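Local atomic coordinates of nitrogenase iron-molybdenum cofactor biosynthesis protein NifB (Methanothermobacter thermautotrophicus, PDB entry 7JMA), a protein that probably inserts a carbide by radical SAM chemistry while fusing two [4Fe-4S] clusters into the [8Fe-9S-C] precursor of the nitrogenase cofactor. Residues A[193-198]-A[219-224]. Residues are numbered along the deposited sequence; the frame is centred on the assembly and turned at random.
Sequences VNSVLI and SLMNII
The carbonyl oxygen of Val193 takes the backbone N of Asn222 at 2.7 Å and also meets CA of Met221 at 3.2 Å in a CA-H...O contact. It belongs to a ladder of five backbone hydrogen bonds between parallel strands 193-197 and 220-224, the last two of the six-stranded parallel sheet in the radical SAM partial barrel, linked through helix 206-216 as a beta-alpha-beta crossover. Leu197 N reaches Ile224 O, also at 2.7 Å.

Val193, Ser195, Met221 and Ile223 share one face. Buried apolar chains suit it: Met221 and Ile223 touch both helix 206-216 and helix 240-251. Ser195, against Ile209, fits because its small OG folds back beside its own N (chi1 -56°) and bonds to Val142 O, just beyond strand 137-141; the bent Met221 chain lays CE 3.5 Å from OG.

Asn194 and Asn222 occupy the other face, toward the barrel interior, both partly exposed, with Asn194 against Thr139 and Thr141. There the side chain of Val196 lies about 7 Å from that of Cys42, which ligates a [4Fe-4S] cluster absent here. The two asparagines run side by side with amide planes 73° apart, and Asn194 OD1 rests 3.2 Å from Asn222 CB.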
loop_
_atom_site.group_PDB
_atom_site.type_symbol
_atom_site.label_atom_id
_atom_site.label_comp_id
_atom_site.label_asym_id
_atom_site.label_seq_id
_atom_site.Cartn_x
_atom_site.Cartn_y
_atom_site.Cartn_z
ATOM N N VAL A 193 -1.373 -2.999 -6.562
ATOM C CA VAL A 193 0.025 -2.926 -6.140
ATOM C C VAL A 193 0.620 -1.629 -6.659
ATOM O O VAL A 193 0.543 -1.337 -7.860
ATOM C CB VAL A 193 0.823 -4.157 -6.611
ATOM C CG1 VAL A 193 2.335 -3.945 -6.432
ATOM C CG2 VAL A 193 0.379 -5.389 -5.817
ATOM N N ASN A 194 1.189 -0.835 -5.744
ATOM C CA ASN A 194 1.977 0.336 -6.091
ATOM C C ASN A 194 3.447 -0.060 -6.090
ATOM O O ASN A 194 3.910 -0.729 -5.159
ATOM C CB ASN A 194 1.758 1.479 -5.089
ATOM C CG ASN A 194 0.508 2.285 -5.379
ATOM O OD1 ASN A 194 -0.282 1.939 -6.258
ATOM N ND2 ASN A 194 0.313 3.354 -4.626
ATOM N N SER A 195 4.168 0.347 -7.125
ATOM C CA SER A 195 5.607 0.139 -7.190
ATOM C C SER A 195 6.273 1.443 -7.595
ATOM O O SER A 195 5.897 2.047 -8.606
ATOM C CB SER A 195 5.959 -0.977 -8.176
ATOM O OG SER A 195 5.281 -2.177 -7.823
ATOM N N VAL A 196 7.249 1.884 -6.801
ATOM C CA VAL A 196 8.003 3.093 -7.120
ATOM C C VAL A 196 9.128 2.745 -8.086
ATOM O O VAL A 196 9.955 1.864 -7.818
ATOM C CB VAL A 196 8.554 3.746 -5.843
ATOM C CG1 VAL A 196 9.379 5.003 -6.189
ATOM C CG2 VAL A 196 7.407 4.078 -4.882
ATOM N N LEU A 197 9.169 3.447 -9.212
ATOM C CA LEU A 197 10.203 3.223 -10.212
ATOM C C LEU A 197 11.448 3.998 -9.795
ATOM O O LEU A 197 11.442 5.229 -9.783
ATOM C CB LEU A 197 9.701 3.657 -11.583
ATOM C CG LEU A 197 10.695 3.564 -12.729
ATOM C CD1 LEU A 197 11.209 2.146 -12.833
ATOM C CD2 LEU A 197 10.019 3.994 -14.015
ATOM N N ILE A 198 12.506 3.280 -9.433
ATOM C CA ILE A 198 13.750 3.897 -8.983
ATOM C C ILE A 198 14.798 3.658 -10.058
ATOM O O ILE A 198 15.343 2.548 -10.158
ATOM C CB ILE A 198 14.217 3.341 -7.628
ATOM C CG1 ILE A 198 13.138 3.509 -6.558
ATOM C CG2 ILE A 198 15.501 4.059 -7.181
ATOM C CD1 ILE A 198 13.226 2.487 -5.437
ATOM N N SER A 219 -4.703 -7.498 -8.766
ATOM C CA SER A 219 -5.556 -7.144 -9.897
ATOM C C SER A 219 -5.003 -6.046 -10.784
ATOM O O SER A 219 -5.368 -5.986 -11.963
ATOM C CB SER A 219 -6.947 -6.709 -9.421
ATOM O OG SER A 219 -7.664 -7.802 -8.854
ATOM N N LEU A 220 -4.139 -5.187 -10.249
ATOM C CA LEU A 220 -3.744 -3.979 -10.948
ATOM C C LEU A 220 -2.408 -3.547 -10.376
ATOM O O LEU A 220 -2.132 -3.778 -9.203
ATOM C CB LEU A 220 -4.808 -2.890 -10.765
ATOM C CG LEU A 220 -4.576 -1.506 -11.348
ATOM C CD1 LEU A 220 -4.652 -1.580 -12.859
ATOM C CD2 LEU A 220 -5.626 -0.554 -10.802
ATOM N N MET A 221 -1.577 -2.965 -11.224
ATOM C CA MET A 221 -0.330 -2.365 -10.778
ATOM C C MET A 221 -0.324 -0.892 -11.132
ATOM O O MET A 221 -0.780 -0.498 -12.206
ATOM C CB MET A 221 0.868 -3.051 -11.401
ATOM C CG MET A 221 2.090 -2.932 -10.546
ATOM S SD MET A 221 3.190 -4.315 -10.816
ATOM C CE MET A 221 4.697 -3.396 -11.073
ATOM N N ASN A 222 0.215 -0.083 -10.231
ATOM C CA ASN A 222 0.359 1.349 -10.448
ATOM C C ASN A 222 1.842 1.652 -10.318
ATOM O O ASN A 222 2.406 1.512 -9.228
ATOM C CB ASN A 222 -0.469 2.140 -9.434
ATOM C CG ASN A 222 -0.481 3.631 -9.716
ATOM O OD1 ASN A 222 -0.116 4.081 -10.804
ATOM N ND2 ASN A 222 -0.905 4.408 -8.730
ATOM N N ILE A 223 2.473 2.029 -11.428
ATOM C CA ILE A 223 3.877 2.424 -11.427
ATOM C C ILE A 223 3.952 3.902 -11.072
ATOM O O ILE A 223 3.374 4.746 -11.767
ATOM C CB ILE A 223 4.546 2.158 -12.785
ATOM C CG1 ILE A 223 4.076 0.832 -13.377
ATOM C CG2 ILE A 223 6.064 2.169 -12.637
ATOM C CD1 ILE A 223 4.564 -0.367 -12.614
ATOM N N ILE A 224 4.665 4.211 -10.003
ATOM C CA ILE A 224 4.806 5.569 -9.487
ATOM C C ILE A 224 6.256 5.991 -9.697
ATOM O O ILE A 224 7.163 5.245 -9.320
ATOM C CB ILE A 224 4.432 5.653 -7.994
ATOM C CG1 ILE A 224 2.996 5.175 -7.779
ATOM C CG2 ILE A 224 4.628 7.073 -7.475
ATOM C CD1 ILE A 224 2.016 5.788 -8.742
#